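Local coordinates for protein putative dehydratase (Mesorhizobium loti, PDB 2POZ) that is of unknown function but probably acts as a lyase, perhaps a dehydratase, of the mandelate racemase/muconate lactonizing enzyme family, at residues R217-I222 against E247-P252; I10-S15 against G44-A49; R123-A128 against F328-H333. All coordinates share one frame; numbering follows the deposited sequence.

Contact 1 of 3, residues R217-I222 against E247-P252; sequences RFCRKI and EQIPLP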
ATOM      1  N   ARG A 217     -15.857   7.910 -19.503  1.00 12.21           N
ATOM      2  CA  ARG A 217     -16.502   8.988 -20.239  1.00 15.49           C
ATOM      3  C   ARG A 217     -17.989   8.694 -20.454  1.00 13.25           C
ATOM      4  O   ARG A 217     -18.832   9.552 -20.214  1.00 11.88           O
ATOM      5  CB  ARG A 217     -15.806   9.190 -21.586  1.00 18.26           C
ATOM      6  CG  ARG A 217     -16.495  10.182 -22.520  1.00 25.06           C
ATOM      7  CD  ARG A 217     -15.635  10.431 -23.746  1.00 28.30           C
ATOM      8  NE  ARG A 217     -14.628  11.458 -23.494  1.00 35.65           N
ATOM      9  CZ  ARG A 217     -13.372  11.422 -23.934  1.00 34.16           C
ATOM     10  NH1 ARG A 217     -12.934  10.396 -24.655  1.00 33.79           N
ATOM     11  NH2 ARG A 217     -12.556  12.427 -23.657  1.00 33.06           N
ATOM     12  N   PHE A 218     -18.308   7.478 -20.890  1.00 13.31           N
ATOM     13  CA  PHE A 218     -19.700   7.096 -21.137  1.00 11.97           C
ATOM     14  C   PHE A 218     -20.559   7.095 -19.865  1.00 13.22           C
ATOM     15  O   PHE A 218     -21.695   7.564 -19.885  1.00 13.40           O
ATOM     16  CB  PHE A 218     -19.763   5.714 -21.798  1.00 12.56           C
ATOM     17  CG  PHE A 218     -21.157   5.272 -22.159  1.00 11.63           C
ATOM     18  CD1 PHE A 218     -21.845   5.875 -23.209  1.00 13.16           C
ATOM     19  CD2 PHE A 218     -21.786   4.256 -21.450  1.00 11.17           C
ATOM     20  CE1 PHE A 218     -23.143   5.465 -23.545  1.00 13.40           C
ATOM     21  CE2 PHE A 218     -23.084   3.840 -21.779  1.00 10.44           C
ATOM     22  CZ  PHE A 218     -23.759   4.444 -22.825  1.00 12.11           C
ATOM     23  N   CYS A 219     -20.022   6.576 -18.765  1.00 11.50           N
ATOM     24  CA  CYS A 219     -20.772   6.531 -17.513  1.00 11.85           C
ATOM     25  C   CYS A 219     -21.062   7.936 -16.988  1.00 13.72           C
ATOM     26  O   CYS A 219     -22.119   8.192 -16.410  1.00 13.88           O
ATOM     27  CB  CYS A 219     -20.003   5.718 -16.468  1.00 10.17           C
ATOM     28  SG  CYS A 219     -19.915   3.942 -16.871  1.00 17.19           S
ATOM     29  N   ARG A 220     -20.120   8.846 -17.178  1.00 14.08           N
ATOM     30  CA  ARG A 220     -20.334  10.213 -16.729  1.00 17.92           C
ATOM     31  C   ARG A 220     -21.413  10.864 -17.591  1.00 16.86           C
ATOM     32  O   ARG A 220     -22.237  11.624 -17.093  1.00 19.77           O
ATOM     33  CB  ARG A 220     -19.031  11.013 -16.817  1.00 15.43           C
ATOM     34  CG  ARG A 220     -18.039  10.670 -15.708  1.00 17.29           C
ATOM     35  CD  ARG A 220     -16.718  11.413 -15.887  1.00 19.23           C
ATOM     36  NE  ARG A 220     -15.826  11.184 -14.755  1.00 17.80           N
ATOM     37  CZ  ARG A 220     -14.507  11.333 -14.804  1.00 19.80           C
ATOM     38  NH1 ARG A 220     -13.927  11.712 -15.936  1.00 19.63           N
ATOM     39  NH2 ARG A 220     -13.767  11.087 -13.727  1.00 18.38           N
ATOM     40  N   LYS A 221     -21.414  10.552 -18.882  1.00 16.65           N
ATOM     41  CA  LYS A 221     -22.402  11.130 -19.781  1.00 17.87           C
ATOM     42  C   LYS A 221     -23.818  10.710 -19.422  1.00 18.17           C
ATOM     43  O   LYS A 221     -24.725  11.540 -19.449  1.00 19.79           O
ATOM     44  CB  LYS A 221     -22.100  10.743 -21.230  1.00 18.89           C
ATOM     45  CG  LYS A 221     -22.878  11.544 -22.272  1.00 21.89           C
ATOM     46  CD  LYS A 221     -22.355  11.257 -23.676  1.00 22.45           C
ATOM     47  CE  LYS A 221     -23.120  12.045 -24.739  1.00 25.01           C
ATOM     48  NZ  LYS A 221     -23.033  13.524 -24.527  1.00 23.02           N
ATOM     49  N   ILE A 222     -24.019   9.440 -19.068  1.00 14.78           N
ATOM     50  CA  ILE A 222     -25.364   8.975 -18.736  1.00 16.88           C
ATOM     51  C   ILE A 222     -25.771   9.208 -17.283  1.00 18.23           C
ATOM     52  O   ILE A 222     -26.922   8.971 -16.915  1.00 17.27           O
ATOM     53  CB  ILE A 222     -25.558   7.464 -19.049  1.00 16.42           C
ATOM     54  CG1 ILE A 222     -24.626   6.609 -18.179  1.00 17.75           C
ATOM     55  CG2 ILE A 222     -25.309   7.213 -20.529  1.00 13.98           C
ATOM     56  CD1 ILE A 222     -24.908   5.098 -18.252  1.00 15.15           C
ATOM     57  N   GLU A 247     -13.776   4.680  -8.818  1.00 17.93           N
ATOM     58  CA  GLU A 247     -13.322   5.942  -8.236  1.00 19.01           C
ATOM     59  C   GLU A 247     -13.534   7.126  -9.173  1.00 18.31           C
ATOM     60  O   GLU A 247     -13.441   8.280  -8.757  1.00 18.32           O
ATOM     61  CB  GLU A 247     -11.828   5.861  -7.897  1.00 18.70           C
ATOM     62  CG  GLU A 247     -11.423   4.659  -7.065  1.00 24.32           C
ATOM     63  CD  GLU A 247      -9.919   4.591  -6.824  1.00 27.89           C
ATOM     64  OE1 GLU A 247      -9.145   4.713  -7.803  1.00 29.02           O
ATOM     65  OE2 GLU A 247      -9.508   4.408  -5.657  1.00 30.56           O
ATOM     66  N   GLN A 248     -13.825   6.845 -10.437  1.00 19.18           N
ATOM     67  CA  GLN A 248     -13.978   7.910 -11.421  1.00 18.47           C
ATOM     68  C   GLN A 248     -15.380   8.178 -11.947  1.00 17.76           C
ATOM     69  O   GLN A 248     -15.589   9.162 -12.650  1.00 18.59           O
ATOM     70  CB  GLN A 248     -13.045   7.639 -12.606  1.00 19.38           C
ATOM     71  CG  GLN A 248     -11.561   7.730 -12.281  1.00 21.47           C
ATOM     72  CD  GLN A 248     -11.128   9.149 -11.954  1.00 27.27           C
ATOM     73  OE1 GLN A 248     -11.553  10.100 -12.611  1.00 27.76           O
ATOM     74  NE2 GLN A 248     -10.270   9.297 -10.944  1.00 26.43           N
ATOM     75  N   ILE A 249     -16.339   7.315 -11.635  1.00 15.35           N
ATOM     76  CA  ILE A 249     -17.696   7.535 -12.126  1.00 15.43           C
ATOM     77  C   ILE A 249     -18.676   7.755 -10.988  1.00 15.61           C
ATOM     78  O   ILE A 249     -18.443   7.319  -9.864  1.00 15.10           O
ATOM     79  CB  ILE A 249     -18.197   6.358 -12.999  1.00 13.86           C
ATOM     80  CG1 ILE A 249     -18.418   5.115 -12.138  1.00 12.71           C
ATOM     81  CG2 ILE A 249     -17.193   6.082 -14.112  1.00 11.69           C
ATOM     82  CD1 ILE A 249     -19.070   3.953 -12.899  1.00 10.93           C
ATOM     83  N   PRO A 250     -19.801   8.430 -11.273  1.00 17.64           N
ATOM     84  CA  PRO A 250     -20.815   8.705 -10.253  1.00 19.03           C
ATOM     85  C   PRO A 250     -21.900   7.630 -10.123  1.00 19.45           C
ATOM     86  O   PRO A 250     -22.875   7.818  -9.398  1.00 21.90           O
ATOM     87  CB  PRO A 250     -21.386  10.038 -10.717  1.00 21.00           C
ATOM     88  CG  PRO A 250     -21.429   9.845 -12.212  1.00 20.55           C
ATOM     89  CD  PRO A 250     -20.094   9.163 -12.520  1.00 19.13           C
ATOM     90  N   LEU A 251     -21.727   6.507 -10.810  1.00 17.58           N
ATOM     91  CA  LEU A 251     -22.727   5.444 -10.770  1.00 17.99           C
ATOM     92  C   LEU A 251     -22.303   4.243  -9.932  1.00 15.35           C
ATOM     93  O   LEU A 251     -21.136   3.887  -9.908  1.00 14.04           O
ATOM     94  CB  LEU A 251     -23.010   4.945 -12.189  1.00 18.32           C
ATOM     95  CG  LEU A 251     -23.117   5.999 -13.287  1.00 20.82           C
ATOM     96  CD1 LEU A 251     -23.243   5.314 -14.643  1.00 20.97           C
ATOM     97  CD2 LEU A 251     -24.309   6.886 -13.009  1.00 20.21           C
ATOM     98  N   PRO A 252     -23.254   3.618  -9.222  1.00 16.30           N
ATOM     99  CA  PRO A 252     -22.921   2.443  -8.410  1.00 15.96           C
ATOM    100  C   PRO A 252     -22.590   1.318  -9.397  1.00 15.80           C
ATOM    101  O   PRO A 252     -23.154   1.259 -10.496  1.00 14.33           O
ATOM    102  CB  PRO A 252     -24.221   2.164  -7.658  1.00 17.25           C
ATOM    103  CG  PRO A 252     -24.837   3.515  -7.535  1.00 19.02           C
ATOM    104  CD  PRO A 252     -24.606   4.103  -8.901  1.00 17.54           C
TER

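Contact 2 of 3, residues I10-S15 against G44-A49; sequences IYLLKS and GGTAAA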
ATOM      1  N   ILE A  10     -28.465 -36.170 -17.877  1.00 12.39           N
ATOM      2  CA  ILE A  10     -28.066 -34.843 -18.319  1.00 11.94           C
ATOM      3  C   ILE A  10     -28.862 -34.470 -19.562  1.00 13.29           C
ATOM      4  O   ILE A  10     -28.889 -35.215 -20.540  1.00 11.95           O
ATOM      5  CB  ILE A  10     -26.568 -34.813 -18.642  1.00 12.29           C
ATOM      6  CG1 ILE A  10     -25.776 -35.238 -17.403  1.00 14.58           C
ATOM      7  CG2 ILE A  10     -26.153 -33.410 -19.079  1.00 12.71           C
ATOM      8  CD1 ILE A  10     -24.418 -35.796 -17.711  1.00 16.67           C
ATOM      9  N   TYR A  11     -29.493 -33.303 -19.511  1.00 12.83           N
ATOM     10  CA  TYR A  11     -30.327 -32.817 -20.601  1.00 12.36           C
ATOM     11  C   TYR A  11     -29.767 -31.526 -21.185  1.00 13.61           C
ATOM     12  O   TYR A  11     -29.422 -30.607 -20.444  1.00 14.32           O
ATOM     13  CB  TYR A  11     -31.744 -32.560 -20.070  1.00 13.78           C
ATOM     14  CG  TYR A  11     -32.362 -33.752 -19.363  1.00 14.31           C
ATOM     15  CD1 TYR A  11     -33.174 -34.652 -20.051  1.00 14.12           C
ATOM     16  CD2 TYR A  11     -32.100 -34.001 -18.010  1.00 15.49           C
ATOM     17  CE1 TYR A  11     -33.715 -35.778 -19.412  1.00 13.03           C
ATOM     18  CE2 TYR A  11     -32.637 -35.127 -17.359  1.00 15.43           C
ATOM     19  CZ  TYR A  11     -33.442 -36.007 -18.072  1.00 16.36           C
ATOM     20  OH  TYR A  11     -33.967 -37.118 -17.449  1.00 16.25           O
ATOM     21  N   LEU A  12     -29.666 -31.472 -22.511  1.00 12.82           N
ATOM     22  CA  LEU A  12     -29.185 -30.288 -23.209  1.00 13.27           C
ATOM     23  C   LEU A  12     -30.365 -29.828 -24.061  1.00 13.54           C
ATOM     24  O   LEU A  12     -30.574 -30.308 -25.165  1.00 13.30           O
ATOM     25  CB  LEU A  12     -27.981 -30.628 -24.092  1.00 14.30           C
ATOM     26  CG  LEU A  12     -27.400 -29.518 -24.972  1.00 16.56           C
ATOM     27  CD1 LEU A  12     -27.136 -28.259 -24.162  1.00 14.53           C
ATOM     28  CD2 LEU A  12     -26.117 -30.022 -25.620  1.00 14.66           C
ATOM     29  N   LEU A  13     -31.144 -28.903 -23.526  1.00 13.12           N
ATOM     30  CA  LEU A  13     -32.322 -28.418 -24.224  1.00 14.13           C
ATOM     31  C   LEU A  13     -32.104 -27.405 -25.329  1.00 15.20           C
ATOM     32  O   LEU A  13     -31.069 -26.745 -25.421  1.00 15.67           O
ATOM     33  CB  LEU A  13     -33.309 -27.796 -23.235  1.00 12.37           C
ATOM     34  CG  LEU A  13     -34.241 -28.669 -22.390  1.00 15.09           C
ATOM     35  CD1 LEU A  13     -33.437 -29.550 -21.463  1.00 14.48           C
ATOM     36  CD2 LEU A  13     -35.175 -27.765 -21.595  1.00 14.24           C
ATOM     37  N   LYS A  14     -33.118 -27.318 -26.178  1.00 16.76           N
ATOM     38  CA  LYS A  14     -33.179 -26.335 -27.244  1.00 17.23           C
ATOM     39  C   LYS A  14     -34.469 -25.680 -26.799  1.00 16.09           C
ATOM     40  O   LYS A  14     -35.541 -26.262 -26.937  1.00 17.05           O
ATOM     41  CB  LYS A  14     -33.368 -26.974 -28.622  1.00 20.95           C
ATOM     42  CG  LYS A  14     -33.438 -25.932 -29.746  1.00 25.57           C
ATOM     43  CD  LYS A  14     -33.660 -26.548 -31.123  1.00 28.20           C
ATOM     44  CE  LYS A  14     -35.113 -26.943 -31.333  1.00 31.02           C
ATOM     45  NZ  LYS A  14     -35.381 -27.313 -32.754  1.00 29.60           N
ATOM     46  N   SER A  15     -34.370 -24.496 -26.212  1.00 16.23           N
ATOM     47  CA  SER A  15     -35.560 -23.810 -25.729  1.00 15.13           C
ATOM     48  C   SER A  15     -35.531 -22.367 -26.199  1.00 17.40           C
ATOM     49  O   SER A  15     -35.037 -21.482 -25.495  1.00 15.48           O
ATOM     50  CB  SER A  15     -35.604 -23.865 -24.201  1.00 14.08           C
ATOM     51  OG  SER A  15     -36.810 -23.321 -23.699  1.00 11.79           O
ATOM     52  N   GLY A  44     -20.854 -22.673 -25.138  1.00 13.30           N
ATOM     53  CA  GLY A  44     -20.353 -23.670 -24.199  1.00 12.92           C
ATOM     54  C   GLY A  44     -21.420 -24.575 -23.585  1.00 12.99           C
ATOM     55  O   GLY A  44     -21.164 -25.275 -22.603  1.00 11.82           O
ATOM     56  N   GLY A  45     -22.623 -24.563 -24.149  1.00 11.74           N
ATOM     57  CA  GLY A  45     -23.688 -25.406 -23.618  1.00 10.70           C
ATOM     58  C   GLY A  45     -23.299 -26.874 -23.628  1.00 12.20           C
ATOM     59  O   GLY A  45     -23.545 -27.600 -22.656  1.00 13.46           O
ATOM     60  N   THR A  46     -22.685 -27.317 -24.723  1.00 10.02           N
ATOM     61  CA  THR A  46     -22.258 -28.706 -24.844  1.00 11.46           C
ATOM     62  C   THR A  46     -21.116 -28.982 -23.877  1.00 11.49           C
ATOM     63  O   THR A  46     -20.975 -30.099 -23.372  1.00 13.17           O
ATOM     64  CB  THR A  46     -21.784 -29.032 -26.271  1.00 11.74           C
ATOM     65  OG1 THR A  46     -22.733 -28.519 -27.218  1.00 11.35           O
ATOM     66  CG2 THR A  46     -21.672 -30.554 -26.452  1.00 10.80           C
ATOM     67  N   ALA A  47     -20.298 -27.965 -23.622  1.00  9.44           N
ATOM     68  CA  ALA A  47     -19.190 -28.116 -22.689  1.00  8.88           C
ATOM     69  C   ALA A  47     -19.762 -28.351 -21.291  1.00  9.50           C
ATOM     70  O   ALA A  47     -19.284 -29.216 -20.543  1.00 10.56           O
ATOM     71  CB  ALA A  47     -18.308 -26.860 -22.705  1.00  4.67           C
ATOM     72  N   ALA A  48     -20.797 -27.591 -20.945  1.00  9.53           N
ATOM     73  CA  ALA A  48     -21.439 -27.736 -19.644  1.00 10.51           C
ATOM     74  C   ALA A  48     -22.053 -29.137 -19.516  1.00 11.47           C
ATOM     75  O   ALA A  48     -21.927 -29.790 -18.477  1.00 10.40           O
ATOM     76  CB  ALA A  48     -22.504 -26.673 -19.466  1.00  9.97           C
ATOM     77  N   ALA A  49     -22.719 -29.596 -20.570  1.00  9.79           N
ATOM     78  CA  ALA A  49     -23.314 -30.935 -20.553  1.00 10.40           C
ATOM     79  C   ALA A  49     -22.213 -31.983 -20.358  1.00  9.03           C
ATOM     80  O   ALA A  49     -22.368 -32.923 -19.580  1.00 10.98           O
ATOM     81  CB  ALA A  49     -24.058 -31.200 -21.865  1.00 10.58           C
TER

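Contact 3 of 3, residues R123-A128 against F328-H333; sequences RVRAYA and FMIHEH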
ATOM      1  N   ARG A 123     -42.085 -12.787  -0.875  1.00 19.17           N
ATOM      2  CA  ARG A 123     -42.087 -12.445  -2.290  1.00 18.76           C
ATOM      3  C   ARG A 123     -40.931 -11.503  -2.580  1.00 17.52           C
ATOM      4  O   ARG A 123     -40.403 -10.862  -1.672  1.00 14.87           O
ATOM      5  CB  ARG A 123     -43.417 -11.780  -2.677  1.00 21.19           C
ATOM      6  CG  ARG A 123     -43.649 -10.425  -2.027  1.00 25.26           C
ATOM      7  CD  ARG A 123     -45.038  -9.881  -2.333  1.00 31.12           C
ATOM      8  NE  ARG A 123     -45.073  -8.420  -2.274  1.00 37.04           N
ATOM      9  CZ  ARG A 123     -44.954  -7.697  -1.162  1.00 38.07           C
ATOM     10  NH1 ARG A 123     -44.800  -8.293   0.014  1.00 37.32           N
ATOM     11  NH2 ARG A 123     -44.964  -6.370  -1.232  1.00 38.49           N
ATOM     12  N   VAL A 124     -40.532 -11.430  -3.846  1.00 15.12           N
ATOM     13  CA  VAL A 124     -39.440 -10.554  -4.237  1.00 14.49           C
ATOM     14  C   VAL A 124     -39.793  -9.761  -5.475  1.00 14.95           C
ATOM     15  O   VAL A 124     -40.459 -10.255  -6.382  1.00 15.72           O
ATOM     16  CB  VAL A 124     -38.153 -11.338  -4.553  1.00 14.40           C
ATOM     17  CG1 VAL A 124     -37.591 -11.961  -3.290  1.00 14.10           C
ATOM     18  CG2 VAL A 124     -38.445 -12.404  -5.604  1.00 14.57           C
ATOM     19  N   ARG A 125     -39.340  -8.518  -5.497  1.00 15.12           N
ATOM     20  CA  ARG A 125     -39.555  -7.642  -6.628  1.00 17.08           C
ATOM     21  C   ARG A 125     -38.482  -7.991  -7.659  1.00 17.33           C
ATOM     22  O   ARG A 125     -37.378  -8.412  -7.303  1.00 15.34           O
ATOM     23  CB  ARG A 125     -39.401  -6.192  -6.187  1.00 18.58           C
ATOM     24  CG  ARG A 125     -39.617  -5.189  -7.291  1.00 23.67           C
ATOM     25  CD  ARG A 125     -39.456  -3.786  -6.756  1.00 26.24           C
ATOM     26  NE  ARG A 125     -39.367  -2.826  -7.844  1.00 32.61           N
ATOM     27  CZ  ARG A 125     -38.349  -1.992  -8.009  1.00 31.33           C
ATOM     28  NH1 ARG A 125     -37.338  -2.005  -7.151  1.00 30.75           N
ATOM     29  NH2 ARG A 125     -38.345  -1.149  -9.030  1.00 34.56           N
ATOM     30  N   ALA A 126     -38.796  -7.816  -8.934  1.00 14.65           N
ATOM     31  CA  ALA A 126     -37.834  -8.134  -9.976  1.00 14.74           C
ATOM     32  C   ALA A 126     -37.742  -7.033 -11.011  1.00 13.55           C
ATOM     33  O   ALA A 126     -38.649  -6.224 -11.138  1.00 14.78           O
ATOM     34  CB  ALA A 126     -38.226  -9.445 -10.662  1.00 13.94           C
ATOM     35  N   TYR A 127     -36.630  -6.997 -11.735  1.00 11.89           N
ATOM     36  CA  TYR A 127     -36.472  -6.036 -12.810  1.00 11.24           C
ATOM     37  C   TYR A 127     -36.548  -6.886 -14.071  1.00 11.36           C
ATOM     38  O   TYR A 127     -36.318  -8.094 -14.022  1.00 11.17           O
ATOM     39  CB  TYR A 127     -35.136  -5.281 -12.710  1.00 10.44           C
ATOM     40  CG  TYR A 127     -33.874  -6.102 -12.857  1.00 13.26           C
ATOM     41  CD1 TYR A 127     -33.418  -6.506 -14.112  1.00 14.73           C
ATOM     42  CD2 TYR A 127     -33.103  -6.432 -11.739  1.00 14.59           C
ATOM     43  CE1 TYR A 127     -32.217  -7.216 -14.251  1.00 13.81           C
ATOM     44  CE2 TYR A 127     -31.904  -7.141 -11.864  1.00 13.57           C
ATOM     45  CZ  TYR A 127     -31.469  -7.529 -13.121  1.00 15.18           C
ATOM     46  OH  TYR A 127     -30.295  -8.242 -13.244  1.00 14.19           O
ATOM     47  N   ALA A 128     -36.894  -6.275 -15.194  1.00 11.08           N
ATOM     48  CA  ALA A 128     -36.995  -7.021 -16.438  1.00 12.29           C
ATOM     49  C   ALA A 128     -35.762  -6.868 -17.337  1.00 12.04           C
ATOM     50  O   ALA A 128     -35.182  -5.788 -17.446  1.00 11.28           O
ATOM     51  CB  ALA A 128     -38.264  -6.590 -17.201  1.00 10.67           C
ATOM     52  N   PHE A 328     -30.546  -9.225   0.325  1.00 14.07           N
ATOM     53  CA  PHE A 328     -31.138  -9.346  -1.003  1.00 14.81           C
ATOM     54  C   PHE A 328     -31.566  -7.977  -1.509  1.00 14.51           C
ATOM     55  O   PHE A 328     -32.114  -7.180  -0.756  1.00 13.34           O
ATOM     56  CB  PHE A 328     -32.365 -10.262  -0.962  1.00 15.24           C
ATOM     57  CG  PHE A 328     -33.172 -10.246  -2.233  1.00 15.27           C
ATOM     58  CD1 PHE A 328     -32.721 -10.916  -3.374  1.00 15.79           C
ATOM     59  CD2 PHE A 328     -34.368  -9.540  -2.300  1.00 13.94           C
ATOM     60  CE1 PHE A 328     -33.451 -10.876  -4.556  1.00 13.49           C
ATOM     61  CE2 PHE A 328     -35.107  -9.492  -3.480  1.00 12.92           C
ATOM     62  CZ  PHE A 328     -34.649 -10.161  -4.612  1.00 14.73           C
HETATM   63  N   MSE A 329     -31.320  -7.709  -2.788  1.00 14.29           N
HETATM   64  CA  MSE A 329     -31.715  -6.441  -3.376  1.00 14.07           C
HETATM   65  C   MSE A 329     -32.924  -6.567  -4.314  1.00 14.93           C
HETATM   66  O   MSE A 329     -33.989  -6.013  -4.053  1.00 14.19           O
HETATM   67  CB  MSE A 329     -30.555  -5.828  -4.161  1.00 16.63           C
HETATM   68  CG  MSE A 329     -30.914  -4.514  -4.842  1.00 16.71           C
HETATM   69 SE   MSE A 329     -29.538  -3.899  -6.065  1.00 26.97          SE
HETATM   70  CE  MSE A 329     -30.549  -2.505  -6.981  1.00 19.86           C
ATOM     71  N   ILE A 330     -32.753  -7.302  -5.406  1.00 15.33           N
ATOM     72  CA  ILE A 330     -33.816  -7.440  -6.395  1.00 14.41           C
ATOM     73  C   ILE A 330     -33.576  -8.698  -7.246  1.00 13.32           C
ATOM     74  O   ILE A 330     -32.448  -9.172  -7.356  1.00 12.50           O
ATOM     75  CB  ILE A 330     -33.834  -6.165  -7.284  1.00 13.68           C
ATOM     76  CG1 ILE A 330     -35.088  -6.110  -8.154  1.00 15.64           C
ATOM     77  CG2 ILE A 330     -32.579  -6.121  -8.136  1.00 13.63           C
ATOM     78  CD1 ILE A 330     -35.256  -4.760  -8.854  1.00 13.53           C
ATOM     79  N   HIS A 331     -34.646  -9.226  -7.836  1.00 12.43           N
ATOM     80  CA  HIS A 331     -34.596 -10.436  -8.666  1.00 12.92           C
ATOM     81  C   HIS A 331     -34.543 -10.062 -10.163  1.00 14.06           C
ATOM     82  O   HIS A 331     -35.031  -9.002 -10.554  1.00 13.68           O
ATOM     83  CB  HIS A 331     -35.853 -11.269  -8.376  1.00 13.57           C
ATOM     84  CG  HIS A 331     -35.966 -12.530  -9.178  1.00 13.04           C
ATOM     85  ND1 HIS A 331     -35.466 -13.739  -8.744  1.00 13.08           N
ATOM     86  CD2 HIS A 331     -36.571 -12.781 -10.365  1.00 13.81           C
ATOM     87  CE1 HIS A 331     -35.762 -14.679  -9.625  1.00 15.75           C
ATOM     88  NE2 HIS A 331     -36.433 -14.124 -10.618  1.00 13.64           N
ATOM     89  N   GLU A 332     -33.961 -10.933 -10.989  1.00 12.09           N
ATOM     90  CA  GLU A 332     -33.869 -10.692 -12.436  1.00 12.13           C
ATOM     91  C   GLU A 332     -34.747 -11.659 -13.242  1.00 12.46           C
ATOM     92  O   GLU A 332     -34.701 -12.869 -13.031  1.00 11.33           O
ATOM     93  CB  GLU A 332     -32.417 -10.829 -12.915  1.00 14.52           C
ATOM     94  CG  GLU A 332     -32.260 -10.712 -14.437  1.00 13.65           C
ATOM     95  CD  GLU A 332     -30.817 -10.833 -14.899  1.00 15.52           C
ATOM     96  OE1 GLU A 332     -30.090 -11.688 -14.344  1.00 16.77           O
ATOM     97  OE2 GLU A 332     -30.416 -10.089 -15.823  1.00 11.38           O
ATOM     98  N   HIS A 333     -35.528 -11.128 -14.181  1.00 12.26           N
ATOM     99  CA  HIS A 333     -36.402 -11.967 -15.001  1.00 12.04           C
ATOM    100  C   HIS A 333     -36.379 -11.555 -16.484  1.00 13.19           C
ATOM    101  O   HIS A 333     -36.227 -10.373 -16.802  1.00 12.70           O
ATOM    102  CB  HIS A 333     -37.829 -11.893 -14.448  1.00 13.13           C
ATOM    103  CG  HIS A 333     -38.780 -12.859 -15.086  1.00 16.03           C
ATOM    104  ND1 HIS A 333     -38.539 -14.214 -15.140  1.00 16.24           N
ATOM    105  CD2 HIS A 333     -39.983 -12.666 -15.678  1.00 16.38           C
ATOM    106  CE1 HIS A 333     -39.551 -14.816 -15.737  1.00 17.35           C
ATOM    107  NE2 HIS A 333     -40.440 -13.900 -16.074  1.00 17.68           N
TER

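Contact 1 of 3, residues R217-I222 against E247-P252
Arg-220 and Gln-248 supply the polar part of this contact, lying side by side with their ends pointing the same way. The Arg-220 chain is extended from CG to NE, which carries the guanidinium beyond its own helix to the backbone of Gln-248. There Gln-248 O takes two hydrogen bonds, from Arg-220 NE at 2.9 Å and from Arg-220 NH2 also at 2.9 Å. Both are weak, bent to an N-H...O angle of 126°. A third weak bond runs from Arg-220 NH2 to Gln-248 OE1 at 2.7 Å: a turn at chi2 (-68°) folds the glutamine chain so that OE1 meets the edge of the guanidinium, near its plane, although the amide plane is tilted 70° from it.

The apolar part of the contact centres on Cys-219. Its CB lies 3.7 Å from Ile-249 CG2 and equally 3.7 Å from Leu-251 CD1, and Leu-251 CD1 reaches on to Ile-222 CD1 at 4.0 Å. Arg-220 CG passes Pro-250 CD at 4.1 Å, the two side chains crossing at about a right angle. Ile-249 also packs on Val-230 of barrel strand 227-231, while Pro-250 packs on Arg-220 of a neighbouring subunit.

Helix 212-222 is thus joined to the turn leading from helix 239-248 into the next barrel strand, 253-255, by buried apolar contacts and by three weak, bent bonds, which together probably limit how the guanidinium can turn.

Contact 2 of 3, residues I10-S15 against G44-A49
Leu-12 lays its two methyl branches against the first turn of helix 45-59. With CG anti to the backbone N (chi1 176°), Leu-12 CD1 comes to 3.9 Å from the backbone oxygen Gly-45 O, while Leu-12 CD2 sits 4.0 Å from Thr-46 OG1 and, more loosely, 4.4 Å from Ala-49 CB. Two residues back along the strand, Ile-10 packs on the next part of the helix: its CG2 is 4.1 Å from Ala-49 CB and 3.8 Å from Ala-49 O. Strand 10-12 and the helix segment 45-49 run nearly antiparallel (174°), their axes 8.9 Å apart at closest approach, and small residues line the helix side; a CB built on Gly-45 would face Leu-12 CD1 at 3.8 Å.

This is the sheet-helix layer of the N-terminal domain. Trp-380, on strand 379-383, touches Leu-12, Thr-46 and Ala-49 alike. With an alanine here in place of Leu-12, both methyl branches go, which is likely to open a gap beside Gly-45 and Thr-46 and leave the Ala-49 methyl with less cover.

Thr-46 OG1 meets the leucine methyl but is hydrogen-bonded to Asp-54 OD1 of a neighbouring subunit. No hydrogen bond links strand to helix here, so the two meet through van der Waals contact of methyl groups with the helix backbone and small side chains.

Contact 3 of 3, residues R123-A128 against F328-H333
Tyr-127 has its CG between the backbone N and the carbonyl carbon (chi1 64°), and Glu-332 has its CG anti to the backbone N (chi1 175°); together these torsions lay the tyrosine ring across the glutamate's CA and side chain. The two residues pair in register where the first and last strands, 123-128 and 331-333, close the (β/α)7β-barrel of the enolase superfamily.

The parallel pairing is documented by three backbone hydrogen bonds: His-331 N to Arg-125 O at 2.9 Å, Tyr-127 N to His-331 O at 2.8 Å and His-333 N to Tyr-127 O at 3.1 Å. Over the tyrosine face, Glu-332 CA makes a CH-pi contact at 4.1 Å from the ring centroid of Tyr-127, only 13° off the normal. Ile-330 CG2 meets the ring at its edge instead, 3.7 Å from Tyr-127 CD2, and its other branch ends with CD1 over one face of the Arg-125 guanidinium, which is salt-bridged to Glu-201. Lys-157, on the adjacent strand 155-158, serves both partners of the central pair: its NZ hydrogen-bonds Tyr-127 OH and forms a salt bridge with Glu-332 OE2, an oxygen that Asn-129 ND2 also binds.

Ala-126, Ala-128, His-331 and His-333 lie on the other face, where both histidines touch helix 312-324. Val-124 CG1 packs 3.5 Å from Phe-328 CE2, in the loop before strand 331-333. The imidazole of His-331, hydrogen-bonded through ND1 to Glu-322, receives the methyl of Ala-126 at its edge, with CB 3.7 Å from CD2.

How the contacts relate
Contact 2 comes first along the chain and is complete before the other two begin; it belongs to the N-terminal domain. Contact 3 then joins the first and last barrel strands across some 200 residues, and contact 1 is nested within that loop, between helix 212-222 and the turn after helix 239-248, on the barrel's outside. Contact 3 lies closest to the chain's centre, about 12 Å from it. Its centre is 24 Å from that of contact 1 and 26 Å from that of contact 2; contacts 1 and 2, 38 Å apart, lie on opposite sides of the chain's centre. Barrel closure is thus internal to the chain, while contacts 1 and 2 both border neighbouring subunits of the octamer.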